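Local coordinates for hemolysin-related protein (Vibrio cholerae serotype O1, PDB 6MLT) that is a secreted, metal-binding protein of the biofilm matrix that probably binds carbohydrate and contributes to biofilm adhesion, at residues Ile58-Glu63 with Tyr98-Ala103; Trp213-Asn218 with Leu237-Pro242; Ala254-Glu257 with Ser261-Trp264; Ser281-Pro286 with Val453-Ala458; Val491-Arg496 with Arg500-Gln505. All blocks are in the same frame, centred on the assembly; numbering follows the deposited sequence.

Contact 1: Ile58-Glu63 with Tyr98-Ala103; sequences IVVTFE and YAPAAA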
# COMPACT_ATOMS: atom_id res chain seq x y z
N ILE A 58 -15.11 -14.94 5.48
CA ILE A 58 -14.57 -16.29 5.59
C ILE A 58 -13.68 -16.35 6.83
O ILE A 58 -12.78 -15.53 6.99
CB ILE A 58 -13.78 -16.69 4.34
CG1 ILE A 58 -14.70 -16.77 3.13
CG2 ILE A 58 -13.08 -18.05 4.57
CD1 ILE A 58 -13.95 -16.81 1.81
N VAL A 59 -13.93 -17.35 7.67
CA VAL A 59 -13.14 -17.60 8.88
C VAL A 59 -12.90 -19.10 8.99
O VAL A 59 -13.53 -19.91 8.31
CB VAL A 59 -13.83 -17.06 10.15
CG1 VAL A 59 -13.94 -15.55 10.08
CG2 VAL A 59 -15.20 -17.69 10.32
N VAL A 60 -11.97 -19.46 9.87
CA VAL A 60 -11.68 -20.84 10.22
C VAL A 60 -11.98 -21.00 11.71
O VAL A 60 -11.42 -20.27 12.53
CB VAL A 60 -10.23 -21.23 9.89
CG1 VAL A 60 -10.01 -22.72 10.15
CG2 VAL A 60 -9.88 -20.86 8.44
N THR A 61 -12.85 -21.95 12.05
CA THR A 61 -13.28 -22.15 13.43
C THR A 61 -12.62 -23.39 14.02
O THR A 61 -12.40 -24.39 13.33
CB THR A 61 -14.80 -22.28 13.53
OG1 THR A 61 -15.26 -23.43 12.79
CG2 THR A 61 -15.48 -21.04 12.98
N PHE A 62 -12.32 -23.33 15.32
CA PHE A 62 -11.76 -24.47 16.06
C PHE A 62 -12.48 -24.63 17.39
O PHE A 62 -13.21 -23.75 17.85
CB PHE A 62 -10.25 -24.30 16.29
CG PHE A 62 -9.88 -23.11 17.13
CD1 PHE A 62 -9.69 -21.87 16.54
CD2 PHE A 62 -9.70 -23.23 18.50
CE1 PHE A 62 -9.33 -20.77 17.30
CE2 PHE A 62 -9.35 -22.13 19.26
CZ PHE A 62 -9.17 -20.91 18.66
N GLU A 63 -12.24 -25.79 18.02
CA GLU A 63 -12.87 -26.15 19.27
C GLU A 63 -11.92 -25.92 20.43
O GLU A 63 -10.73 -26.26 20.35
CB GLU A 63 -13.30 -27.62 19.27
CG GLU A 63 -13.95 -28.08 20.57
CD GLU A 63 -14.12 -29.59 20.68
OE1 GLU A 63 -13.55 -30.32 19.84
OE2 GLU A 63 -14.81 -30.03 21.62
N TYR A 98 -3.88 -19.29 10.45
CA TYR A 98 -3.59 -18.43 9.31
C TYR A 98 -4.86 -18.23 8.50
O TYR A 98 -5.59 -19.18 8.22
CB TYR A 98 -2.49 -19.02 8.43
CG TYR A 98 -1.14 -19.14 9.10
CD1 TYR A 98 -0.22 -18.10 9.04
CD2 TYR A 98 -0.78 -20.30 9.78
CE1 TYR A 98 1.02 -18.20 9.65
CE2 TYR A 98 0.46 -20.41 10.39
CZ TYR A 98 1.36 -19.36 10.32
OH TYR A 98 2.59 -19.45 10.91
N ALA A 99 -5.12 -16.99 8.12
CA ALA A 99 -6.25 -16.72 7.26
C ALA A 99 -6.01 -17.37 5.89
O ALA A 99 -4.89 -17.34 5.38
CB ALA A 99 -6.46 -15.22 7.08
N PRO A 100 -7.03 -17.95 5.28
CA PRO A 100 -6.91 -18.36 3.88
C PRO A 100 -6.84 -17.14 2.97
O PRO A 100 -6.84 -16.01 3.45
CB PRO A 100 -8.18 -19.19 3.63
CG PRO A 100 -9.13 -18.79 4.67
CD PRO A 100 -8.35 -18.30 5.85
N ALA A 101 -6.75 -17.37 1.66
CA ALA A 101 -6.72 -16.31 0.67
C ALA A 101 -7.74 -16.62 -0.40
O ALA A 101 -8.00 -17.79 -0.70
CB ALA A 101 -5.34 -16.15 0.04
N ALA A 102 -8.31 -15.58 -1.01
CA ALA A 102 -9.39 -15.79 -1.96
C ALA A 102 -9.27 -14.83 -3.13
O ALA A 102 -8.82 -13.69 -2.98
CB ALA A 102 -10.76 -15.63 -1.30
N ALA A 103 -9.70 -15.30 -4.29
CA ALA A 103 -9.74 -14.49 -5.50
C ALA A 103 -10.39 -15.32 -6.59
O ALA A 103 -10.50 -16.54 -6.48
CB ALA A 103 -8.34 -14.04 -5.94
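Pro100 meets strand 56-63 with CG and CD of its ring, and two branched side chains receive it. Its CG lies 4.0 Å from Ile58 CG2, and its CD is at the same 4.0 Å from Val60 CG2. Ile58 and Val60 stand two residues apart on an extended strand, which turns both side chains toward the proline and lets one small ring span the pair. The torsions choose the methyls: in Ile58 CG1 lies beside the backbone N (chi1 -65°), which puts CG2 anti to that N, and CG2 does the touching. In Val60 it is instead CG1 that is anti to the backbone N, and CG2, beside that N, runs past the ring in the opposite sense. Ala102, one alternation further on, also turns its CB this way, and both it and Ile58 pack on Val38. Ile113 of strand 112-115 covers Ile58 as well, joining two neighbouring sheets of the beta-propeller. Asp56, a calcium ligand, lies two residues earlier on the same strand, its side chain about 6 Å from that of Ile58. With carbon alone meeting carbon at ordinary van der Waals separation, the two sheets are held here by shape and exclusion of water, without directional bonds.

Contact 2: Trp213-Asn218 with Leu237-Pro242; sequences WQYQAN and LVVSVP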
# COMPACT_ATOMS: atom_id res chain seq x y z
N TRP A 213 18.98 -11.79 -2.46
CA TRP A 213 19.65 -11.37 -1.24
C TRP A 213 18.84 -11.85 -0.05
O TRP A 213 17.72 -12.33 -0.18
CB TRP A 213 19.86 -9.86 -1.20
CG TRP A 213 18.64 -9.00 -1.41
CD1 TRP A 213 18.31 -8.32 -2.54
CD2 TRP A 213 17.63 -8.68 -0.44
NE1 TRP A 213 17.15 -7.61 -2.35
CE2 TRP A 213 16.71 -7.81 -1.07
CE3 TRP A 213 17.40 -9.06 0.88
CZ2 TRP A 213 15.59 -7.31 -0.42
CZ3 TRP A 213 16.28 -8.56 1.53
CH2 TRP A 213 15.38 -7.69 0.88
N GLN A 214 19.44 -11.69 1.13
CA GLN A 214 18.83 -12.19 2.35
C GLN A 214 19.18 -11.27 3.50
O GLN A 214 20.36 -10.95 3.70
CB GLN A 214 19.31 -13.61 2.63
CG GLN A 214 18.67 -14.27 3.81
CD GLN A 214 18.96 -15.76 3.84
OE1 GLN A 214 18.58 -16.48 2.91
NE2 GLN A 214 19.65 -16.21 4.88
N TYR A 215 18.17 -10.83 4.24
CA TYR A 215 18.39 -10.05 5.45
C TYR A 215 18.73 -11.00 6.59
O TYR A 215 17.95 -11.91 6.90
CB TYR A 215 17.15 -9.22 5.78
CG TYR A 215 17.31 -8.39 7.03
CD1 TYR A 215 18.28 -7.41 7.11
CD2 TYR A 215 16.48 -8.57 8.13
CE1 TYR A 215 18.44 -6.64 8.24
CE2 TYR A 215 16.63 -7.80 9.28
CZ TYR A 215 17.62 -6.84 9.32
OH TYR A 215 17.79 -6.07 10.43
N GLN A 216 19.88 -10.78 7.22
CA GLN A 216 20.32 -11.62 8.33
C GLN A 216 19.64 -11.14 9.61
O GLN A 216 19.88 -10.02 10.08
CB GLN A 216 21.84 -11.57 8.47
N ALA A 217 18.78 -11.98 10.17
CA ALA A 217 18.06 -11.68 11.40
C ALA A 217 18.41 -12.73 12.45
O ALA A 217 19.02 -13.76 12.16
CB ALA A 217 16.55 -11.66 11.15
N ASN A 218 18.01 -12.44 13.69
CA ASN A 218 18.31 -13.31 14.82
C ASN A 218 17.26 -14.39 15.05
O ASN A 218 17.45 -15.25 15.92
CB ASN A 218 18.47 -12.45 16.07
CG ASN A 218 19.56 -11.38 15.91
OD1 ASN A 218 19.32 -10.18 16.10
ND2 ASN A 218 20.74 -11.83 15.55
N LEU A 237 10.86 -1.92 2.29
CA LEU A 237 10.30 -3.13 2.86
C LEU A 237 10.37 -3.02 4.38
O LEU A 237 11.44 -2.77 4.93
CB LEU A 237 11.07 -4.34 2.36
CG LEU A 237 10.52 -5.75 2.54
CD1 LEU A 237 9.20 -5.92 1.79
CD2 LEU A 237 11.56 -6.75 2.04
N VAL A 238 9.23 -3.20 5.04
CA VAL A 238 9.16 -3.21 6.50
C VAL A 238 9.02 -4.66 6.95
O VAL A 238 8.15 -5.38 6.46
CB VAL A 238 7.98 -2.37 7.02
CG1 VAL A 238 8.05 -2.26 8.53
CG2 VAL A 238 7.98 -1.00 6.38
N VAL A 239 9.86 -5.08 7.90
CA VAL A 239 9.88 -6.47 8.35
C VAL A 239 9.85 -6.53 9.87
O VAL A 239 10.39 -5.65 10.56
CB VAL A 239 11.11 -7.23 7.81
CG1 VAL A 239 11.14 -7.19 6.29
CG2 VAL A 239 12.41 -6.65 8.38
N SER A 240 9.23 -7.59 10.40
CA SER A 240 9.12 -7.83 11.83
C SER A 240 9.73 -9.18 12.18
O SER A 240 9.45 -10.18 11.51
CB SER A 240 7.65 -7.81 12.29
OG SER A 240 7.09 -6.51 12.25
N VAL A 241 10.53 -9.21 13.24
CA VAL A 241 11.05 -10.44 13.83
C VAL A 241 10.51 -10.53 15.25
O VAL A 241 10.96 -9.78 16.12
CB VAL A 241 12.59 -10.46 13.83
CG1 VAL A 241 13.11 -11.75 14.46
CG2 VAL A 241 13.12 -10.30 12.41
N PRO A 242 9.55 -11.42 15.54
CA PRO A 242 8.95 -11.42 16.88
C PRO A 242 9.78 -12.13 17.93
O PRO A 242 9.74 -11.76 19.11
CB PRO A 242 7.61 -12.14 16.66
CG PRO A 242 7.82 -12.99 15.45
CD PRO A 242 8.80 -12.24 14.58
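Three apolar pairs, spaced two residues apart, carry this contact: Trp213 with Leu237, Tyr215 with Val239 and Ala217 with Val241. The two chains run in roughly the same direction, 34° apart, but too far apart to pair as strands, so side chains alone bridge them. Among the aromatic pairs, the indole of Trp213 presents its six-membered end edge-on, with CH2 4.1 Å from Leu237 CD2 and the methyl near the ring plane. A first torsion of 53° tucks the ring between the backbone N and the carbonyl carbon, and the backbone N of Tyr215 also lies at its edge. Tyr215 is looser: its CE2 approaches Val239 CG2 obliquely at 4.5 Å. The purely aliphatic pair is the tightest, with Ala217 CB 3.9 Å from Val241 CG2, which lies beside the valine's own backbone N; Val241 has more surface covered than any other residue here. Phe199 packs on both Leu237 and Val239 from strand 197-200.

Polar groups find their partners elsewhere. The hydroxyl of Tyr215 is hydrogen-bonded to Glu252 OE2, while Trp213 NE1 makes a weak bond to the carbonyl of His258. Strand 211-214 is outermost in its four-stranded sheet and strand 236-241 is the second of the next, so the arrangement is the blade-to-blade packing of a beta-propeller.

Contact 3: Ala254-Glu257 with Ser261-Trp264; sequences AVLE and SVKW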
# COMPACT_ATOMS: atom_id res chain seq x y z
N ALA A 254 12.33 -3.50 11.28
CA ALA A 254 13.35 -2.93 10.42
C ALA A 254 12.72 -2.47 9.11
O ALA A 254 11.72 -3.03 8.66
CB ALA A 254 14.48 -3.92 10.15
N VAL A 255 13.32 -1.45 8.53
CA VAL A 255 12.98 -0.99 7.19
C VAL A 255 14.18 -1.26 6.30
O VAL A 255 15.29 -0.79 6.59
CB VAL A 255 12.60 0.49 7.17
CG1 VAL A 255 12.33 0.95 5.74
CG2 VAL A 255 11.39 0.74 8.05
N LEU A 256 13.96 -2.01 5.23
CA LEU A 256 15.00 -2.37 4.29
C LEU A 256 14.77 -1.64 2.97
O LEU A 256 13.63 -1.40 2.57
CB LEU A 256 15.01 -3.87 4.03
CG LEU A 256 15.01 -4.77 5.26
CD1 LEU A 256 14.94 -6.22 4.85
CD2 LEU A 256 16.23 -4.50 6.11
N GLU A 257 15.86 -1.29 2.31
CA GLU A 257 15.82 -0.77 0.95
C GLU A 257 15.59 -1.93 -0.02
O GLU A 257 15.67 -3.11 0.34
CB GLU A 257 17.12 -0.04 0.62
CG GLU A 257 17.53 1.03 1.64
CD GLU A 257 16.64 2.26 1.61
OE1 GLU A 257 15.77 2.34 0.72
OE2 GLU A 257 16.81 3.14 2.47
N SER A 261 19.63 -3.65 1.91
CA SER A 261 20.38 -2.91 2.91
C SER A 261 19.42 -2.29 3.93
O SER A 261 18.25 -2.03 3.64
CB SER A 261 21.24 -1.83 2.25
OG SER A 261 20.46 -0.87 1.58
N VAL A 262 19.93 -2.05 5.13
CA VAL A 262 19.10 -1.57 6.23
C VAL A 262 18.98 -0.06 6.14
O VAL A 262 19.99 0.65 6.14
CB VAL A 262 19.68 -1.99 7.59
CG1 VAL A 262 18.88 -1.35 8.74
CG2 VAL A 262 19.69 -3.50 7.73
N LYS A 263 17.75 0.44 6.09
CA LYS A 263 17.52 1.87 6.28
C LYS A 263 17.60 2.22 7.76
O LYS A 263 18.37 3.10 8.16
CB LYS A 263 16.16 2.28 5.70
CG LYS A 263 15.91 3.78 5.77
CD LYS A 263 14.51 4.15 5.31
CE LYS A 263 14.23 5.62 5.59
NZ LYS A 263 12.97 6.08 4.96
N TRP A 264 16.79 1.56 8.58
CA TRP A 264 16.93 1.63 10.03
C TRP A 264 16.30 0.38 10.64
O TRP A 264 15.50 -0.30 10.00
CB TRP A 264 16.29 2.90 10.61
CG TRP A 264 14.84 3.12 10.26
CD1 TRP A 264 14.36 3.87 9.23
CD2 TRP A 264 13.69 2.59 10.95
NE1 TRP A 264 12.98 3.84 9.23
CE2 TRP A 264 12.55 3.06 10.28
CE3 TRP A 264 13.52 1.77 12.07
CZ2 TRP A 264 11.25 2.74 10.69
CZ3 TRP A 264 12.24 1.45 12.48
CH2 TRP A 264 11.12 1.93 11.79
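Ser261 opens the returning arm of a beta hairpin that carries a classic bulge, between strands 252-256 and 262-266 of one propeller blade. Its carbonyl O accepts Glu257 N at 2.8 Å, nearly along the C=O axis, while its OG, bonded to Asp259 OD1, lies against the CB and CG of Glu257. Val262 pairs with Leu256 without hydrogen bonds, and on that face Val262 CG2 touches Leu256 CD2 at 3.9 Å. Lys263 is the inserted residue. Its N gives a bond of 2.8 Å to Val255 O, which also takes a weak one from Trp264 N, so two consecutive residues oppose Val255. The lysine chain, fully extended, runs alongside Val255 CG1 in the same direction, and Glu257 OE2 rests on its CB at 3.4 Å; the ammonium itself goes on to Ala458 O. Trp264 restores the ladder, its carbonyl taking Val255 N at 2.9 Å. With chi1 at 55° its indole folds back under Val255, giving a CH-pi contact in which CB sits over the five-membered ring, 18° from its normal. The closest side-chain approach of the pair falls on the same face, Val255 CG2 to Trp264 CZ2 at 3.3 Å.

Contact 4: Ser281-Pro286 with Val453-Ala458; sequences SFLGKP and VDMYDA
Met455 lays its terminal methyl over one face of the Phe282 ring, in a Met-aromatic contact at a joint between two blades of the beta-propeller. CE comes to 3.4 Å from Phe282 CG and stands 27° off the normal at the ring centre, displaced toward the CB side of the ring, so the contact is chiefly CH-pi. The sulfur is further out and oblique, SD being 4.5 Å from the ring centroid. Bends at chi2 (74°) and chi3 (70°) curl the methionine chain back on itself and drop CE onto the ring.

The loop around Phe282 leaves strand 277-279 and leads to strand 295-301, in the beta-prism lectin region; Met455 lies on strand 452-457, reached after the chain has returned. The contact therefore ties residues far apart in sequence into one place, close to where the chain leaves for the lectin part and comes back. Val446 of the same sheet as Met455 and Val491 of the next one pack on both Phe282 and Met455.

Leu283 extends the apolar patch with its two methyls divided between neighbours. CD2 lies 4.1 Å from Met455 CG, the two chains sliding past each other in opposite directions. Asp457 contributes carbon only: its carboxylate OD1 is taken by the backbone N of Gln459 and Asn461, and its CB meets Leu283 CD1 at 3.8 Å.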
# COMPACT_ATOMS: atom_id res chain seq x y z
N SER A 281 -0.93 6.45 5.95
CA SER A 281 -0.94 7.88 6.27
C SER A 281 -1.56 8.05 7.65
O SER A 281 -2.75 8.30 7.82
CB SER A 281 -1.72 8.66 5.21
OG SER A 281 -1.16 8.49 3.93
N PHE A 282 -0.71 7.90 8.67
CA PHE A 282 -1.12 7.97 10.07
C PHE A 282 -0.83 9.32 10.71
O PHE A 282 -1.49 9.68 11.69
CB PHE A 282 -0.39 6.92 10.91
CG PHE A 282 -0.80 5.50 10.64
CD1 PHE A 282 -2.09 5.07 10.87
CD2 PHE A 282 0.15 4.56 10.23
CE1 PHE A 282 -2.45 3.75 10.66
CE2 PHE A 282 -0.21 3.24 10.02
CZ PHE A 282 -1.51 2.84 10.24
N LEU A 283 0.18 10.03 10.23
CA LEU A 283 0.68 11.23 10.87
C LEU A 283 0.19 12.51 10.20
O LEU A 283 0.47 13.60 10.70
CB LEU A 283 2.21 11.21 10.89
CG LEU A 283 2.85 9.91 11.39
CD1 LEU A 283 4.36 10.07 11.46
CD2 LEU A 283 2.28 9.53 12.74
N GLY A 284 -0.54 12.39 9.11
CA GLY A 284 -1.05 13.54 8.39
C GLY A 284 -1.69 13.08 7.11
O GLY A 284 -1.58 11.91 6.71
N LYS A 285 -2.39 14.00 6.46
CA LYS A 285 -2.97 13.68 5.17
C LYS A 285 -1.86 13.63 4.11
O LYS A 285 -0.87 14.35 4.21
CB LYS A 285 -4.02 14.72 4.78
N PRO A 286 -1.99 12.76 3.11
CA PRO A 286 -0.98 12.74 2.03
C PRO A 286 -0.70 14.12 1.45
O PRO A 286 0.45 14.41 1.09
CB PRO A 286 -1.59 11.80 0.99
CG PRO A 286 -2.45 10.87 1.79
CD PRO A 286 -3.00 11.70 2.93
N VAL A 453 1.47 -1.08 21.61
CA VAL A 453 1.37 -0.72 20.20
C VAL A 453 2.19 0.54 19.99
O VAL A 453 1.94 1.57 20.63
CB VAL A 453 -0.09 -0.50 19.77
CG1 VAL A 453 -0.18 -0.02 18.32
CG2 VAL A 453 -0.91 -1.78 19.96
N ASP A 454 3.17 0.47 19.08
CA ASP A 454 4.11 1.56 18.84
C ASP A 454 3.99 2.06 17.40
O ASP A 454 3.91 1.27 16.46
CB ASP A 454 5.55 1.11 19.09
CG ASP A 454 5.82 0.82 20.56
OD1 ASP A 454 4.95 1.16 21.39
OD2 ASP A 454 6.88 0.25 20.89
N MET A 455 4.00 3.38 17.25
CA MET A 455 3.95 4.06 15.96
C MET A 455 5.30 4.70 15.69
O MET A 455 5.83 5.43 16.55
CB MET A 455 2.85 5.12 15.95
CG MET A 455 2.82 6.00 14.70
SD MET A 455 2.16 5.14 13.27
CE MET A 455 0.44 4.98 13.75
N TYR A 456 5.85 4.45 14.51
CA TYR A 456 7.11 5.02 14.06
C TYR A 456 6.90 5.87 12.82
O TYR A 456 6.04 5.57 11.98
CB TYR A 456 8.12 3.91 13.75
CG TYR A 456 8.71 3.27 14.99
CD1 TYR A 456 8.03 2.28 15.67
CD2 TYR A 456 9.93 3.69 15.49
CE1 TYR A 456 8.55 1.71 16.81
CE2 TYR A 456 10.47 3.12 16.63
CZ TYR A 456 9.77 2.14 17.29
OH TYR A 456 10.29 1.57 18.43
N ASP A 457 7.70 6.94 12.68
CA ASP A 457 7.69 7.69 11.44
C ASP A 457 8.62 7.02 10.42
O ASP A 457 9.28 6.00 10.70
CB ASP A 457 8.02 9.16 11.68
CG ASP A 457 9.48 9.40 12.07
OD1 ASP A 457 10.33 8.50 11.92
OD2 ASP A 457 9.75 10.52 12.54
N ALA A 458 8.68 7.58 9.21
CA ALA A 458 9.44 6.95 8.14
C ALA A 458 10.93 6.86 8.43
O ALA A 458 11.62 6.02 7.84
CB ALA A 458 9.22 7.72 6.83

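Contact 5: Val491-Arg496 with Arg500-Gln505; sequences VLVQDR and RILDGQ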
# COMPACT_ATOMS: atom_id res chain seq x y z
N VAL A 491 -5.77 3.58 13.84
CA VAL A 491 -5.19 2.25 14.04
C VAL A 491 -6.20 1.37 14.76
O VAL A 491 -6.82 1.78 15.75
CB VAL A 491 -3.89 2.32 14.86
CG1 VAL A 491 -3.20 0.95 14.89
CG2 VAL A 491 -2.96 3.39 14.31
N LEU A 492 -6.35 0.14 14.26
CA LEU A 492 -7.22 -0.85 14.87
C LEU A 492 -6.34 -1.90 15.53
O LEU A 492 -5.49 -2.49 14.87
CB LEU A 492 -8.13 -1.51 13.83
CG LEU A 492 -9.15 -0.62 13.12
CD1 LEU A 492 -8.49 0.23 12.05
CD2 LEU A 492 -10.22 -1.50 12.51
N VAL A 493 -6.55 -2.10 16.83
CA VAL A 493 -5.68 -2.94 17.65
C VAL A 493 -6.54 -3.88 18.48
O VAL A 493 -7.73 -3.64 18.71
CB VAL A 493 -4.75 -2.10 18.57
CG1 VAL A 493 -4.02 -1.04 17.76
CG2 VAL A 493 -5.54 -1.46 19.71
N GLN A 494 -5.90 -4.94 18.97
CA GLN A 494 -6.55 -5.99 19.73
C GLN A 494 -5.60 -6.43 20.83
O GLN A 494 -4.39 -6.52 20.61
CB GLN A 494 -6.89 -7.18 18.82
CG GLN A 494 -7.38 -8.43 19.54
CD GLN A 494 -8.80 -8.27 20.05
OE1 GLN A 494 -9.68 -7.81 19.32
NE2 GLN A 494 -9.02 -8.62 21.30
N ASP A 495 -6.14 -6.69 22.03
CA ASP A 495 -5.33 -7.36 23.05
C ASP A 495 -6.10 -8.56 23.60
O ASP A 495 -6.87 -9.18 22.87
CB ASP A 495 -4.87 -6.38 24.14
CG ASP A 495 -5.99 -5.84 25.03
OD1 ASP A 495 -7.17 -6.21 24.89
OD2 ASP A 495 -5.64 -5.02 25.91
N ARG A 496 -5.87 -8.92 24.87
CA ARG A 496 -6.52 -10.13 25.39
C ARG A 496 -8.03 -9.94 25.55
O ARG A 496 -8.78 -10.91 25.41
CB ARG A 496 -5.90 -10.53 26.73
CG ARG A 496 -4.41 -10.93 26.67
CD ARG A 496 -4.12 -12.05 25.68
NE ARG A 496 -4.87 -13.27 25.95
CZ ARG A 496 -4.57 -14.16 26.89
NH1 ARG A 496 -3.52 -13.96 27.68
NH2 ARG A 496 -5.32 -15.24 27.05
N ARG A 500 -9.60 -1.96 20.13
CA ARG A 500 -9.59 -0.52 20.29
C ARG A 500 -9.22 0.17 18.99
O ARG A 500 -8.56 -0.39 18.12
CB ARG A 500 -8.63 -0.09 21.41
CG ARG A 500 -9.09 -0.53 22.80
CD ARG A 500 -8.12 -0.08 23.88
NE ARG A 500 -6.82 -0.72 23.74
CZ ARG A 500 -5.72 -0.33 24.38
NH1 ARG A 500 -5.76 0.70 25.21
NH2 ARG A 500 -4.57 -0.98 24.19
N ILE A 501 -9.67 1.42 18.88
CA ILE A 501 -9.32 2.31 17.78
C ILE A 501 -8.45 3.42 18.35
O ILE A 501 -8.83 4.08 19.33
CB ILE A 501 -10.57 2.89 17.11
CG1 ILE A 501 -11.48 1.77 16.60
CG2 ILE A 501 -10.18 3.84 15.96
CD1 ILE A 501 -12.87 2.24 16.21
N LEU A 502 -7.28 3.61 17.75
CA LEU A 502 -6.30 4.59 18.23
C LEU A 502 -6.11 5.69 17.19
O LEU A 502 -6.07 5.44 15.99
CB LEU A 502 -4.96 3.93 18.51
CG LEU A 502 -4.98 2.69 19.42
CD1 LEU A 502 -3.57 2.17 19.64
CD2 LEU A 502 -5.65 3.00 20.76
N ASP A 503 -5.96 6.92 17.69
CA ASP A 503 -5.66 8.05 16.82
C ASP A 503 -4.29 7.85 16.18
O ASP A 503 -3.32 7.49 16.85
CB ASP A 503 -5.70 9.34 17.63
CG ASP A 503 -5.35 10.56 16.81
OD1 ASP A 503 -6.11 10.90 15.88
OD2 ASP A 503 -4.30 11.17 17.09
N GLY A 504 -4.22 8.07 14.87
CA GLY A 504 -2.97 7.83 14.16
C GLY A 504 -1.84 8.73 14.62
O GLY A 504 -0.69 8.30 14.72
N GLN A 505 -2.15 10.00 14.91
CA GLN A 505 -1.11 10.96 15.21
C GLN A 505 -0.61 10.86 16.65
O GLN A 505 0.56 11.18 16.91
CB GLN A 505 -1.62 12.38 14.95
CG GLN A 505 -1.77 12.72 13.48
CD GLN A 505 -2.35 14.10 13.25
OE1 GLN A 505 -1.62 15.06 13.02
NE2 GLN A 505 -3.66 14.20 13.30
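This is the antiparallel pairing of the two arms of a beta hairpin, strands 490-494 and 498-502, fully buried in the middle of a four-stranded propeller blade. Val491 with Leu502 and Val493 with Arg500 are hydrogen-bonded pairs, and each exchanges bonds in both directions. The shortest is Leu502 N to Val491 O at 2.7 Å, in the carbonyl plane; Val493 N reaches Arg500 O at 2.9 Å. Between them Leu492 faces Ile501 in a non-hydrogen-bonded pair, with CA atoms 4.8 Å apart. The strand axes run at 144°, a marked twist.

On the face of Val491, Val493, Arg500 and Leu502, Val493 uses its two methyls separately. CG1 meets Leu502 CD1 at 3.7 Å, the side chains crossing at about a right angle. CG2, held between the backbone N and the carbonyl carbon (chi1 -51° for CG1), rests on Arg500 CB at 3.8 Å. The guanidinium of Arg500 continues to Asn468 OD1 and the carbonyl of Ala467, both bonded to NH2. Asp495 OD2 is only loosely near that NH2, at 4.5 Å and well out of the guanidinium plane; the salt bridge of Asp495 OD2 is with Arg498 NH2.

Strands 478-481 and 509-514 flank the hairpin on its two outer edges, while strand 462-467 of the neighbouring blade lies across the valine face, with Trp464 against Val491 and Leu502.

Contacts 3 and 5 are hairpins within a blade, held by backbone bonds; contacts 1 and 2 join neighbouring sheets through apolar side chains alone, and contact 4 packs a connecting loop onto strand 452-457 where two sheets meet, again without hydrogen bonds. Contacts 1 and 5 are buried throughout, whereas 2, 3 and 4 reach partly to solvent. Strands 236-241 and 252-256 are adjacent, so contacts 2 and 3 share one sheet, and Tyr215 packs on Leu256 and Val262. Ala458 O receives Trp264 NE1, linking 3 to 4, and Phe282 touches Val491, linking 4 to 5. Contact 1 touches none of the others.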